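Side-chain contacts in probable adenylyl-sulfate kinase (Aeropyrum pernix, PDB 2YVU), which probably catalyses the ATP-dependent 3'-phosphorylation of adenosine 5'-phosphosulfate, giving the activated sulfate 3'-phosphoadenylyl sulfate: residues 12-17 with 179-184; 65-70 with 145-150; 76-81 with 88-93. One frame throughout, in Å; residues are numbered along the deposited sequence.

In the fold
Interactions 1 and 3 belong to the core. Both use the central parallel sheet, through its neighbouring strands 14-19 and 87-91, but with different helices. Interaction 1 packs helix 170-184 on the sheet; interaction 3 packs helix 64-82 on it. Both are built from aliphatic side chains, with Cys90 SG added in interaction 3. The two contacts join in the sheet, where Val16 N meets Val88 O at 2.7 Å in a probable hydrogen bond. Interaction 2 uses the same helix as interaction 3, but at its other end, with centres about 17 Å apart. It is only partly buried and is carried by an arginine. It lies near the P-loop, across the chain's centre from interaction 1.

Interaction 1: 12-17 with 179-184; sequences KGIVVW and SLVKAV
Ile14 and Val16 pack against Val181 and Val184, joining strand 14-19 to the C-terminal helix 170-184. The strand is the middle one of the five-stranded parallel sheet of a P-loop kinase, and this helix covers part of the sheet. The two short segments run nearly antiparallel, at 161°, with their axes 10.6 Å apart at closest approach.

All the contacts across the interface are apolar. Ile14 uses both branches. Its CG1 sits between the backbone N and the carbonyl carbon (chi1 60°), and the extended chain carries CD1 out to Val181 CG1 at 4.0 Å. Its CG2 meets Val184 CG1 at 4.1 Å, nearer the end of the helix. Val181 divides its methyls between two strand residues: CG1 takes Ile14 and CG2 takes Val16.

The polar bonds run along the backbone instead. Ile14 pairs with Val88 of the next strand, and Val15 bonds to Pro113 and Leu115 on the other side. Leu115 and Ile117 of strand 114-120 also touch Ile14 and Val16 through their side chains. One turn back along the helix from Val184, Val16 CG2 lies 4.0 Å from Val181 CG2, with the two side chains crossing at about a right angle.

Interaction 2: 65-70 with 145-150; sequences EERLRH and NFTGIT
Arg67 reaches across to Thr147 and Asn145 from the helical segment 65-70.

Arg67 carries the contact. Its chain is straight from CG to NE (chi2 178°, chi3 -178°), which takes the guanidinium well away from the helix and over to the other segment. The side chains of Arg67 and Thr147 come at each other from opposite directions. Thr147 CG2 lies over one face of the guanidinium, 3.8 Å above its plane and offset toward the rim. That methyl is also 3.8 Å from Arg67 NH2, and slightly farther, 4.1 Å, from Arg67 CZ. The CA of Asn145 comes instead to the edge, 4.2 Å from Arg67 NH2. Asn145 is poorly ordered, and this part of the contact is correspondingly less certain. Weak hydrogen bonds hold two of the nitrogens: NE to Phe62 O, and NH2 to Glu144 O. They probably limit how far the group can turn. Val93 lies alongside, with its CG1 3.7 Å from Arg67 NH1 and its CG2 3.7 Å from Thr147 OG1.

The facing segment is a turn leading into a short helix. Phe146 is the centre of an inverse gamma turn and takes the N-cap position of helix 147-150. It touches Pro22 of the P-loop, which probably binds ATP. This placing is consistent with the lid that closes over the active site in APS kinases. The side chain of Arg67 is about 8 Å from that of Ser94, the probable phosphoserine site.

Further along, Arg69 makes a weak hydrogen bond from NE to Glu58 O of the second subunit.

Interaction 3: 76-81 with 88-93; sequences WIARLL and VICSFV
Val88 fits against Ala78 and Leu81, and it has more surface buried by this contact than any other residue. Its two methyls do separate work. CG1 stands anti to the backbone N (chi1 -168°) and meets Ala78 CB at 4.0 Å. CG2 stands beside the backbone N. It rests 3.7 Å from the carbonyl oxygen Ala78 O and 3.8 Å from Leu81 CB, so it lies against the helix backbone as well as a side chain.

The small side chain of Ala78 is consistent with this close approach. Its single methyl points at the strand, and its CA is 6.1 Å from that of Val88. The same methyl also faces the strand two residues on, where Ala78 CB is 4.4 Å from Cys90 SG.

Helix 64-82 leads back into strand 87-91, and the segments run antiparallel at 164°. They are the helix and second strand of a beta-alpha-beta crossover between the parallel neighbours 44-48 and 87-91. Leu47 of the first strand touches Val88, and Val15 of strand 14-19 touches both Ala78 and Cys90.

Leu81 presents its CB to Val88. An alanine in place of Val88 would probably leave the Ala78 methyl and Leu81 CB without their packing partners, and open a gap between helix and strand.

The helix also takes part in the dimer. Ile77 packs on Ile77 of the second subunit, Leu81 on Leu81 of that subunit, and Leu80 on its Trp51. Arg79, turned away from the strand, forms salt bridges to Glu109 and Glu110.

Interaction 1: 12-17 with 179-184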
ATOM      1  N   LYS A  12      17.245   0.510   4.989  1.00 41.16           N
ATOM      2  CA  LYS A  12      16.250   1.303   4.270  1.00 36.57           C
ATOM      3  C   LYS A  12      16.359   1.138   2.763  1.00 35.41           C
ATOM      4  O   LYS A  12      17.461   1.066   2.208  1.00 32.53           O
ATOM      5  CB  LYS A  12      16.378   2.781   4.638  1.00 40.92           C
ATOM      6  CG  LYS A  12      16.208   3.078   6.126  1.00 45.08           C
ATOM      7  CD  LYS A  12      14.803   2.764   6.630  1.00 50.62           C
ATOM      8  CE  LYS A  12      14.722   2.887   8.161  1.00 51.32           C
ATOM      9  NZ  LYS A  12      13.402   2.457   8.735  1.00 39.54           N
ATOM     10  N   GLY A  13      15.209   1.073   2.098  1.00 30.27           N
ATOM     11  CA  GLY A  13      15.217   0.910   0.661  1.00 25.67           C
ATOM     12  C   GLY A  13      15.163   2.270  -0.002  1.00 32.04           C
ATOM     13  O   GLY A  13      15.544   3.272   0.603  1.00 26.26           O
ATOM     14  N   ILE A  14      14.680   2.311  -1.240  1.00 27.91           N
ATOM     15  CA  ILE A  14      14.577   3.570  -1.985  1.00 29.73           C
ATOM     16  C   ILE A  14      13.335   3.491  -2.856  1.00 26.86           C
ATOM     17  O   ILE A  14      12.756   2.424  -3.004  1.00 25.85           O
ATOM     18  CB  ILE A  14      15.784   3.788  -2.945  1.00 31.02           C
ATOM     19  CG1 ILE A  14      15.851   2.640  -3.957  1.00 30.24           C
ATOM     20  CG2 ILE A  14      17.096   3.882  -2.152  1.00 32.68           C
ATOM     21  CD1 ILE A  14      16.953   2.811  -5.002  1.00 37.00           C
ATOM     22  N   VAL A  15      12.932   4.621  -3.424  1.00 28.09           N
ATOM     23  CA  VAL A  15      11.772   4.665  -4.314  1.00 25.09           C
ATOM     24  C   VAL A  15      12.265   5.177  -5.660  1.00 29.31           C
ATOM     25  O   VAL A  15      12.782   6.295  -5.765  1.00 27.50           O
ATOM     26  CB  VAL A  15      10.645   5.632  -3.793  1.00 21.01           C
ATOM     27  CG1 VAL A  15       9.442   5.648  -4.802  1.00 21.19           C
ATOM     28  CG2 VAL A  15      10.166   5.187  -2.444  1.00 22.64           C
ATOM     29  N   VAL A  16      12.157   4.333  -6.678  1.00 25.42           N
ATOM     30  CA  VAL A  16      12.555   4.719  -8.013  1.00 27.36           C
ATOM     31  C   VAL A  16      11.230   5.021  -8.705  1.00 28.66           C
ATOM     32  O   VAL A  16      10.389   4.126  -8.872  1.00 30.38           O
ATOM     33  CB  VAL A  16      13.280   3.567  -8.746  1.00 19.81           C
ATOM     34  CG1 VAL A  16      13.654   4.017 -10.143  1.00 22.85           C
ATOM     35  CG2 VAL A  16      14.477   3.121  -7.955  1.00 27.27           C
ATOM     36  N   TRP A  17      11.044   6.280  -9.085  1.00 26.56           N
ATOM     37  CA  TRP A  17       9.811   6.736  -9.718  1.00 22.80           C
ATOM     38  C   TRP A  17       9.949   6.994 -11.213  1.00 31.37           C
ATOM     39  O   TRP A  17      10.501   8.030 -11.629  1.00 26.20           O
ATOM     40  CB  TRP A  17       9.326   8.002  -9.015  1.00 22.16           C
ATOM     41  CG  TRP A  17       7.930   8.403  -9.387  1.00 19.62           C
ATOM     42  CD1 TRP A  17       7.547   9.172 -10.461  1.00 27.06           C
ATOM     43  CD2 TRP A  17       6.724   7.964  -8.759  1.00 21.73           C
ATOM     44  NE1 TRP A  17       6.170   9.230 -10.538  1.00 24.33           N
ATOM     45  CE2 TRP A  17       5.641   8.489  -9.513  1.00 24.61           C
ATOM     46  CE3 TRP A  17       6.445   7.172  -7.631  1.00 22.00           C
ATOM     47  CZ2 TRP A  17       4.312   8.233  -9.186  1.00 23.63           C
ATOM     48  CZ3 TRP A  17       5.126   6.924  -7.309  1.00 23.68           C
ATOM     49  CH2 TRP A  17       4.072   7.452  -8.085  1.00 22.66           C
ATOM     50  N   SER A 179      22.934   1.327 -12.660  1.00 31.34           N
ATOM     51  CA  SER A 179      24.158   1.908 -12.083  1.00 29.34           C
ATOM     52  C   SER A 179      23.843   2.997 -11.064  1.00 32.43           C
ATOM     53  O   SER A 179      24.510   3.091 -10.030  1.00 29.41           O
ATOM     54  CB  SER A 179      25.056   2.484 -13.179  1.00 36.16           C
ATOM     55  OG  SER A 179      25.567   1.458 -14.014  1.00 39.25           O
ATOM     56  N   LEU A 180      22.828   3.817 -11.353  1.00 29.67           N
ATOM     57  CA  LEU A 180      22.413   4.892 -10.439  1.00 31.36           C
ATOM     58  C   LEU A 180      21.858   4.235  -9.164  1.00 31.36           C
ATOM     59  O   LEU A 180      22.234   4.596  -8.043  1.00 29.66           O
ATOM     60  CB  LEU A 180      21.311   5.769 -11.081  1.00 33.53           C
ATOM     61  CG  LEU A 180      21.045   7.233 -10.651  1.00 44.61           C
ATOM     62  CD1 LEU A 180      19.529   7.531 -10.646  1.00 32.92           C
ATOM     63  CD2 LEU A 180      21.611   7.504  -9.281  1.00 41.71           C
ATOM     64  N   VAL A 181      20.969   3.260  -9.338  1.00 29.11           N
ATOM     65  CA  VAL A 181      20.382   2.572  -8.188  1.00 26.09           C
ATOM     66  C   VAL A 181      21.471   1.958  -7.300  1.00 32.82           C
ATOM     67  O   VAL A 181      21.477   2.154  -6.086  1.00 29.93           O
ATOM     68  CB  VAL A 181      19.412   1.443  -8.639  1.00 28.93           C
ATOM     69  CG1 VAL A 181      19.114   0.517  -7.472  1.00 26.89           C
ATOM     70  CG2 VAL A 181      18.092   2.060  -9.149  1.00 29.74           C
ATOM     71  N   LYS A 182      22.386   1.208  -7.909  1.00 28.75           N
ATOM     72  CA  LYS A 182      23.451   0.574  -7.135  1.00 37.79           C
ATOM     73  C   LYS A 182      24.358   1.612  -6.481  1.00 34.78           C
ATOM     74  O   LYS A 182      24.903   1.384  -5.407  1.00 32.38           O
ATOM     75  CB  LYS A 182      24.277  -0.357  -8.031  1.00 34.65           C
ATOM     76  CG  LYS A 182      23.491  -1.556  -8.537  1.00 35.21           C
ATOM     77  CD  LYS A 182      23.194  -2.580  -7.430  1.00 39.96           C
ATOM     78  CE  LYS A 182      24.483  -3.283  -6.991  1.00 46.74           C
ATOM     79  NZ  LYS A 182      24.249  -4.557  -6.253  1.00 44.91           N
ATOM     80  N   ALA A 183      24.503   2.762  -7.121  1.00 37.14           N
ATOM     81  CA  ALA A 183      25.349   3.799  -6.557  1.00 36.43           C
ATOM     82  C   ALA A 183      24.704   4.369  -5.312  1.00 39.73           C
ATOM     83  O   ALA A 183      25.391   4.790  -4.390  1.00 44.24           O
ATOM     84  CB  ALA A 183      25.582   4.904  -7.577  1.00 40.44           C
ATOM     85  N   VAL A 184      23.381   4.368  -5.274  1.00 36.28           N
ATOM     86  CA  VAL A 184      22.667   4.926  -4.135  1.00 32.72           C
ATOM     87  C   VAL A 184      22.434   3.963  -2.965  1.00 36.65           C
ATOM     88  O   VAL A 184      22.568   4.357  -1.803  1.00 40.84           O
ATOM     89  CB  VAL A 184      21.290   5.506  -4.590  1.00 39.26           C
ATOM     90  CG1 VAL A 184      20.446   5.907  -3.383  1.00 31.33           C
ATOM     91  CG2 VAL A 184      21.507   6.720  -5.483  1.00 37.14           C
TER

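Interaction 2: 65-70 with 145-150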
ATOM      1  N   GLU A  65      -8.394  15.269  -9.519  1.00 54.71           N
ATOM      2  CA  GLU A  65      -8.347  15.119  -8.067  1.00 53.55           C
ATOM      3  C   GLU A  65      -8.342  13.637  -7.690  1.00 48.47           C
ATOM      4  O   GLU A  65      -7.795  13.249  -6.664  1.00 41.21           O
ATOM      5  CB  GLU A  65      -9.537  15.822  -7.390  1.00 52.06           C
ATOM      6  CG  GLU A  65     -10.631  16.312  -8.328  1.00 65.58           C
ATOM      7  CD  GLU A  65     -10.311  17.659  -8.963  1.00 65.62           C
ATOM      8  OE1 GLU A  65     -10.038  18.619  -8.210  1.00 68.97           O
ATOM      9  OE2 GLU A  65     -10.341  17.757 -10.207  1.00 64.31           O
ATOM     10  N   GLU A  66      -8.954  12.817  -8.537  1.00 49.45           N
ATOM     11  CA  GLU A  66      -9.027  11.376  -8.314  1.00 50.61           C
ATOM     12  C   GLU A  66      -7.624  10.782  -8.494  1.00 47.36           C
ATOM     13  O   GLU A  66      -7.177   9.963  -7.697  1.00 44.66           O
ATOM     14  CB  GLU A  66      -9.992  10.754  -9.326  1.00 56.87           C
ATOM     15  CG  GLU A  66     -10.428   9.335  -9.010  1.00 69.16           C
ATOM     16  CD  GLU A  66     -11.755   9.283  -8.278  1.00 72.38           C
ATOM     17  OE1 GLU A  66     -12.769   9.743  -8.854  1.00 73.34           O
ATOM     18  OE2 GLU A  66     -11.784   8.781  -7.132  1.00 73.99           O
ATOM     19  N   ARG A  67      -6.937  11.213  -9.549  1.00 45.70           N
ATOM     20  CA  ARG A  67      -5.586  10.750  -9.835  1.00 44.62           C
ATOM     21  C   ARG A  67      -4.634  11.115  -8.696  1.00 38.82           C
ATOM     22  O   ARG A  67      -3.761  10.329  -8.336  1.00 38.36           O
ATOM     23  CB  ARG A  67      -5.082  11.362 -11.146  1.00 42.17           C
ATOM     24  CG  ARG A  67      -5.780  10.834 -12.376  1.00 54.89           C
ATOM     25  CD  ARG A  67      -5.263  11.511 -13.645  1.00 64.13           C
ATOM     26  NE  ARG A  67      -5.971  11.045 -14.839  1.00 73.06           N
ATOM     27  CZ  ARG A  67      -5.778   9.864 -15.424  1.00 72.72           C
ATOM     28  NH1 ARG A  67      -4.889   9.008 -14.934  1.00 73.59           N
ATOM     29  NH2 ARG A  67      -6.478   9.535 -16.502  1.00 76.27           N
ATOM     30  N   LEU A  68      -4.804  12.313  -8.148  1.00 38.87           N
ATOM     31  CA  LEU A  68      -3.976  12.785  -7.044  1.00 40.87           C
ATOM     32  C   LEU A  68      -4.157  11.900  -5.822  1.00 37.14           C
ATOM     33  O   LEU A  68      -3.177  11.479  -5.198  1.00 36.25           O
ATOM     34  CB  LEU A  68      -4.343  14.225  -6.660  1.00 44.64           C
ATOM     35  CG  LEU A  68      -3.436  15.372  -7.104  1.00 49.80           C
ATOM     36  CD1 LEU A  68      -3.960  16.677  -6.501  1.00 49.23           C
ATOM     37  CD2 LEU A  68      -1.999  15.119  -6.650  1.00 49.13           C
ATOM     38  N   ARG A  69      -5.411  11.646  -5.457  1.00 34.13           N
ATOM     39  CA  ARG A  69      -5.684  10.791  -4.297  1.00 37.03           C
ATOM     40  C   ARG A  69      -4.924   9.486  -4.460  1.00 31.07           C
ATOM     41  O   ARG A  69      -4.367   8.941  -3.514  1.00 30.55           O
ATOM     42  CB  ARG A  69      -7.172  10.456  -4.201  1.00 35.00           C
ATOM     43  CG  ARG A  69      -7.945  11.286  -3.211  1.00 51.86           C
ATOM     44  CD  ARG A  69      -9.343  10.719  -2.991  1.00 50.03           C
ATOM     45  NE  ARG A  69     -10.013  11.392  -1.885  1.00 62.13           N
ATOM     46  CZ  ARG A  69     -10.337  12.680  -1.876  1.00 66.88           C
ATOM     47  NH1 ARG A  69     -10.057  13.448  -2.920  1.00 71.75           N
ATOM     48  NH2 ARG A  69     -10.940  13.208  -0.818  1.00 71.28           N
ATOM     49  N   HIS A  70      -4.924   9.001  -5.693  1.00 30.97           N
ATOM     50  CA  HIS A  70      -4.283   7.748  -6.063  1.00 30.36           C
ATOM     51  C   HIS A  70      -2.777   7.815  -5.894  1.00 29.13           C
ATOM     52  O   HIS A  70      -2.179   6.945  -5.262  1.00 31.92           O
ATOM     53  CB  HIS A  70      -4.696   7.443  -7.500  1.00 29.76           C
ATOM     54  CG  HIS A  70      -3.785   6.523  -8.233  1.00 30.00           C
ATOM     55  ND1 HIS A  70      -3.654   5.188  -7.914  1.00 27.62           N
ATOM     56  CD2 HIS A  70      -3.027   6.723  -9.336  1.00 25.86           C
ATOM     57  CE1 HIS A  70      -2.859   4.606  -8.793  1.00 27.06           C
ATOM     58  NE2 HIS A  70      -2.465   5.516  -9.666  1.00 30.73           N
ATOM     59  N   ASN A 145      -7.739   8.296 -20.880  1.00 95.46           N
ATOM     60  CA  ASN A 145      -6.696   7.576 -20.170  1.00 96.01           C
ATOM     61  C   ASN A 145      -5.386   7.914 -20.873  1.00 97.17           C
ATOM     62  O   ASN A 145      -4.349   8.089 -20.230  1.00 97.86           O
ATOM     63  CB  ASN A 145      -6.945   6.068 -20.258  1.00 99.10           C
ATOM     64  CG  ASN A 145      -6.612   5.499 -21.634  1.00100.45           C
ATOM     65  OD1 ASN A 145      -7.046   6.027 -22.657  1.00102.31           O
ATOM     66  ND2 ASN A 145      -5.840   4.417 -21.660  1.00101.19           N
ATOM     67  N   PHE A 146      -5.439   7.990 -22.204  1.00 95.23           N
ATOM     68  CA  PHE A 146      -4.259   8.327 -22.987  1.00 92.90           C
ATOM     69  C   PHE A 146      -4.081   9.827 -22.789  1.00 89.56           C
ATOM     70  O   PHE A 146      -4.463  10.648 -23.629  1.00 89.11           O
ATOM     71  CB  PHE A 146      -4.470   7.995 -24.465  1.00 95.92           C
ATOM     72  CG  PHE A 146      -3.193   7.662 -25.200  1.00 97.69           C
ATOM     73  CD1 PHE A 146      -2.425   6.563 -24.821  1.00 96.86           C
ATOM     74  CD2 PHE A 146      -2.766   8.437 -26.277  1.00 96.16           C
ATOM     75  CE1 PHE A 146      -1.254   6.239 -25.506  1.00 95.64           C
ATOM     76  CE2 PHE A 146      -1.597   8.121 -26.967  1.00 93.73           C
ATOM     77  CZ  PHE A 146      -0.840   7.021 -26.581  1.00 93.94           C
ATOM     78  N   THR A 147      -3.506  10.153 -21.638  1.00 84.28           N
ATOM     79  CA  THR A 147      -3.261  11.515 -21.203  1.00 77.06           C
ATOM     80  C   THR A 147      -2.263  12.291 -22.047  1.00 71.23           C
ATOM     81  O   THR A 147      -2.092  13.493 -21.844  1.00 71.12           O
ATOM     82  CB  THR A 147      -2.776  11.523 -19.742  1.00 80.18           C
ATOM     83  OG1 THR A 147      -1.443  10.995 -19.675  1.00 80.87           O
ATOM     84  CG2 THR A 147      -3.693  10.659 -18.883  1.00 76.93           C
ATOM     85  N   GLY A 148      -1.598  11.616 -22.980  1.00 63.59           N
ATOM     86  CA  GLY A 148      -0.638  12.303 -23.821  1.00 57.29           C
ATOM     87  C   GLY A 148      -1.251  13.551 -24.445  1.00 61.29           C
ATOM     88  O   GLY A 148      -0.565  14.542 -24.693  1.00 59.64           O
ATOM     89  N   ILE A 149      -2.559  13.499 -24.685  1.00 58.93           N
ATOM     90  CA  ILE A 149      -3.286  14.613 -25.281  1.00 55.15           C
ATOM     91  C   ILE A 149      -4.213  15.254 -24.253  1.00 54.35           C
ATOM     92  O   ILE A 149      -4.243  16.474 -24.093  1.00 52.24           O
ATOM     93  CB  ILE A 149      -4.117  14.119 -26.478  1.00 53.42           C
ATOM     94  CG1 ILE A 149      -3.174  13.581 -27.556  1.00 54.67           C
ATOM     95  CG2 ILE A 149      -4.993  15.242 -27.020  1.00 54.12           C
ATOM     96  CD1 ILE A 149      -3.870  12.884 -28.694  1.00 59.73           C
ATOM     97  N   THR A 150      -4.954  14.404 -23.553  1.00 53.76           N
ATOM     98  CA  THR A 150      -5.904  14.825 -22.536  1.00 54.13           C
ATOM     99  C   THR A 150      -5.266  15.549 -21.354  1.00 53.71           C
ATOM    100  O   THR A 150      -5.958  16.229 -20.596  1.00 54.50           O
ATOM    101  CB  THR A 150      -6.669  13.611 -21.992  1.00 59.15           C
ATOM    102  OG1 THR A 150      -5.776  12.797 -21.226  1.00 57.65           O
ATOM    103  CG2 THR A 150      -7.227  12.773 -23.143  1.00 57.76           C
TER

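Interaction 3: 76-81 with 88-93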
ATOM      1  N   TRP A  76       2.433   6.636  -0.205  1.00 23.50           N
ATOM      2  CA  TRP A  76       2.478   6.100   1.142  1.00 25.57           C
ATOM      3  C   TRP A  76       2.848   4.636   1.189  1.00 26.49           C
ATOM      4  O   TRP A  76       3.620   4.222   2.059  1.00 24.64           O
ATOM      5  CB  TRP A  76       1.157   6.344   1.829  1.00 22.20           C
ATOM      6  CG  TRP A  76       1.194   7.664   2.524  1.00 27.45           C
ATOM      7  CD1 TRP A  76       0.691   8.853   2.079  1.00 24.95           C
ATOM      8  CD2 TRP A  76       1.821   7.932   3.779  1.00 26.15           C
ATOM      9  NE1 TRP A  76       0.962   9.845   2.986  1.00 29.11           N
ATOM     10  CE2 TRP A  76       1.654   9.306   4.041  1.00 30.55           C
ATOM     11  CE3 TRP A  76       2.509   7.138   4.709  1.00 27.23           C
ATOM     12  CZ2 TRP A  76       2.150   9.912   5.204  1.00 34.23           C
ATOM     13  CZ3 TRP A  76       3.002   7.740   5.869  1.00 39.92           C
ATOM     14  CH2 TRP A  76       2.817   9.115   6.103  1.00 32.96           C
ATOM     15  N   ILE A  77       2.311   3.863   0.242  1.00 24.74           N
ATOM     16  CA  ILE A  77       2.589   2.435   0.155  1.00 25.56           C
ATOM     17  C   ILE A  77       4.081   2.285  -0.132  1.00 27.36           C
ATOM     18  O   ILE A  77       4.754   1.435   0.440  1.00 29.35           O
ATOM     19  CB  ILE A  77       1.784   1.785  -0.982  1.00 21.54           C
ATOM     20  CG1 ILE A  77       0.282   1.893  -0.676  1.00 24.50           C
ATOM     21  CG2 ILE A  77       2.242   0.353  -1.202  1.00 23.42           C
ATOM     22  CD1 ILE A  77      -0.660   1.414  -1.822  1.00 21.86           C
ATOM     23  N   ALA A  78       4.591   3.125  -1.017  1.00 25.66           N
ATOM     24  CA  ALA A  78       6.015   3.095  -1.356  1.00 25.62           C
ATOM     25  C   ALA A  78       6.868   3.463  -0.137  1.00 21.43           C
ATOM     26  O   ALA A  78       7.899   2.875   0.105  1.00 21.46           O
ATOM     27  CB  ALA A  78       6.303   4.077  -2.492  1.00 21.68           C
ATOM     28  N   ARG A  79       6.424   4.450   0.625  1.00 22.51           N
ATOM     29  CA  ARG A  79       7.164   4.885   1.798  1.00 24.09           C
ATOM     30  C   ARG A  79       7.212   3.767   2.859  1.00 27.71           C
ATOM     31  O   ARG A  79       8.266   3.481   3.444  1.00 24.04           O
ATOM     32  CB  ARG A  79       6.513   6.166   2.337  1.00 24.16           C
ATOM     33  CG  ARG A  79       6.923   6.583   3.741  1.00 30.57           C
ATOM     34  CD  ARG A  79       6.354   7.973   4.062  1.00 29.07           C
ATOM     35  NE  ARG A  79       6.519   8.368   5.462  1.00 31.03           N
ATOM     36  CZ  ARG A  79       6.224   9.579   5.941  1.00 34.15           C
ATOM     37  NH1 ARG A  79       5.754  10.528   5.140  1.00 29.23           N
ATOM     38  NH2 ARG A  79       6.383   9.842   7.228  1.00 34.36           N
ATOM     39  N   LEU A  80       6.070   3.122   3.094  1.00 27.64           N
ATOM     40  CA  LEU A  80       6.012   2.039   4.058  1.00 24.04           C
ATOM     41  C   LEU A  80       6.924   0.888   3.640  1.00 23.05           C
ATOM     42  O   LEU A  80       7.643   0.334   4.456  1.00 22.58           O
ATOM     43  CB  LEU A  80       4.585   1.517   4.187  1.00 28.26           C
ATOM     44  CG  LEU A  80       3.745   1.954   5.390  1.00 38.36           C
ATOM     45  CD1 LEU A  80       3.980   3.395   5.721  1.00 33.63           C
ATOM     46  CD2 LEU A  80       2.268   1.696   5.056  1.00 35.92           C
ATOM     47  N   LEU A  81       6.886   0.511   2.375  1.00 22.20           N
ATOM     48  CA  LEU A  81       7.731  -0.598   1.942  1.00 23.92           C
ATOM     49  C   LEU A  81       9.207  -0.214   2.064  1.00 27.36           C
ATOM     50  O   LEU A  81      10.034  -0.975   2.588  1.00 27.16           O
ATOM     51  CB  LEU A  81       7.406  -0.980   0.490  1.00 20.42           C
ATOM     52  CG  LEU A  81       6.092  -1.752   0.233  1.00 27.32           C
ATOM     53  CD1 LEU A  81       5.726  -1.704  -1.256  1.00 22.09           C
ATOM     54  CD2 LEU A  81       6.243  -3.199   0.685  1.00 25.83           C
ATOM     55  N   VAL A  88      11.577   0.078  -3.991  1.00 21.51           N
ATOM     56  CA  VAL A  88      10.282   0.208  -4.646  1.00 23.49           C
ATOM     57  C   VAL A  88      10.401   0.874  -5.988  1.00 26.75           C
ATOM     58  O   VAL A  88      10.775   2.042  -6.068  1.00 25.40           O
ATOM     59  CB  VAL A  88       9.330   1.033  -3.804  1.00 19.22           C
ATOM     60  CG1 VAL A  88       7.871   0.919  -4.370  1.00 18.68           C
ATOM     61  CG2 VAL A  88       9.417   0.566  -2.358  1.00 19.10           C
ATOM     62  N   ILE A  89      10.111   0.128  -7.043  1.00 21.81           N
ATOM     63  CA  ILE A  89      10.190   0.690  -8.389  1.00 23.04           C
ATOM     64  C   ILE A  89       8.773   1.030  -8.844  1.00 25.44           C
ATOM     65  O   ILE A  89       7.898   0.154  -8.936  1.00 24.88           O
ATOM     66  CB  ILE A  89      10.875  -0.304  -9.348  1.00 26.64           C
ATOM     67  CG1 ILE A  89      12.285  -0.626  -8.816  1.00 23.79           C
ATOM     68  CG2 ILE A  89      10.988   0.297 -10.752  1.00 26.14           C
ATOM     69  CD1 ILE A  89      12.878  -1.919  -9.396  1.00 26.38           C
ATOM     70  N   CYS A  90       8.538   2.313  -9.104  1.00 25.29           N
ATOM     71  CA  CYS A  90       7.208   2.764  -9.500  1.00 22.81           C
ATOM     72  C   CYS A  90       7.084   3.227 -10.945  1.00 24.10           C
ATOM     73  O   CYS A  90       7.931   3.962 -11.446  1.00 26.06           O
ATOM     74  CB  CYS A  90       6.752   3.910  -8.591  1.00 21.48           C
ATOM     75  SG  CYS A  90       6.605   3.514  -6.876  1.00 25.65           S
ATOM     76  N   SER A  91       6.003   2.811 -11.597  1.00 20.06           N
ATOM     77  CA  SER A  91       5.737   3.194 -12.977  1.00 24.19           C
ATOM     78  C   SER A  91       4.287   3.617 -13.075  1.00 29.64           C
ATOM     79  O   SER A  91       3.379   2.778 -13.172  1.00 29.57           O
ATOM     80  CB  SER A  91       5.963   2.029 -13.936  1.00 27.79           C
ATOM     81  OG  SER A  91       5.630   2.467 -15.239  1.00 33.37           O
ATOM     82  N   PHE A  92       4.056   4.920 -13.045  1.00 31.26           N
ATOM     83  CA  PHE A  92       2.694   5.406 -13.091  1.00 36.23           C
ATOM     84  C   PHE A  92       2.462   6.537 -14.065  1.00 41.70           C
ATOM     85  O   PHE A  92       3.402   7.128 -14.585  1.00 43.29           O
ATOM     86  CB  PHE A  92       2.263   5.875 -11.700  1.00 34.33           C
ATOM     87  CG  PHE A  92       2.045   4.763 -10.738  1.00 33.24           C
ATOM     88  CD1 PHE A  92       3.075   4.328  -9.918  1.00 23.74           C
ATOM     89  CD2 PHE A  92       0.814   4.109 -10.691  1.00 27.59           C
ATOM     90  CE1 PHE A  92       2.891   3.250  -9.051  1.00 25.32           C
ATOM     91  CE2 PHE A  92       0.617   3.026  -9.828  1.00 32.67           C
ATOM     92  CZ  PHE A  92       1.657   2.596  -9.003  1.00 28.51           C
ATOM     93  N   VAL A  93       1.184   6.818 -14.306  1.00 47.07           N
ATOM     94  CA  VAL A  93       0.796   7.920 -15.168  1.00 50.12           C
ATOM     95  C   VAL A  93       0.697   9.106 -14.197  1.00 46.30           C
ATOM     96  O   VAL A  93      -0.240   9.202 -13.392  1.00 42.76           O
ATOM     97  CB  VAL A  93      -0.563   7.645 -15.856  1.00 56.15           C
ATOM     98  CG1 VAL A  93      -1.606   7.296 -14.827  1.00 65.64           C
ATOM     99  CG2 VAL A  93      -1.003   8.855 -16.664  1.00 63.98           C
TER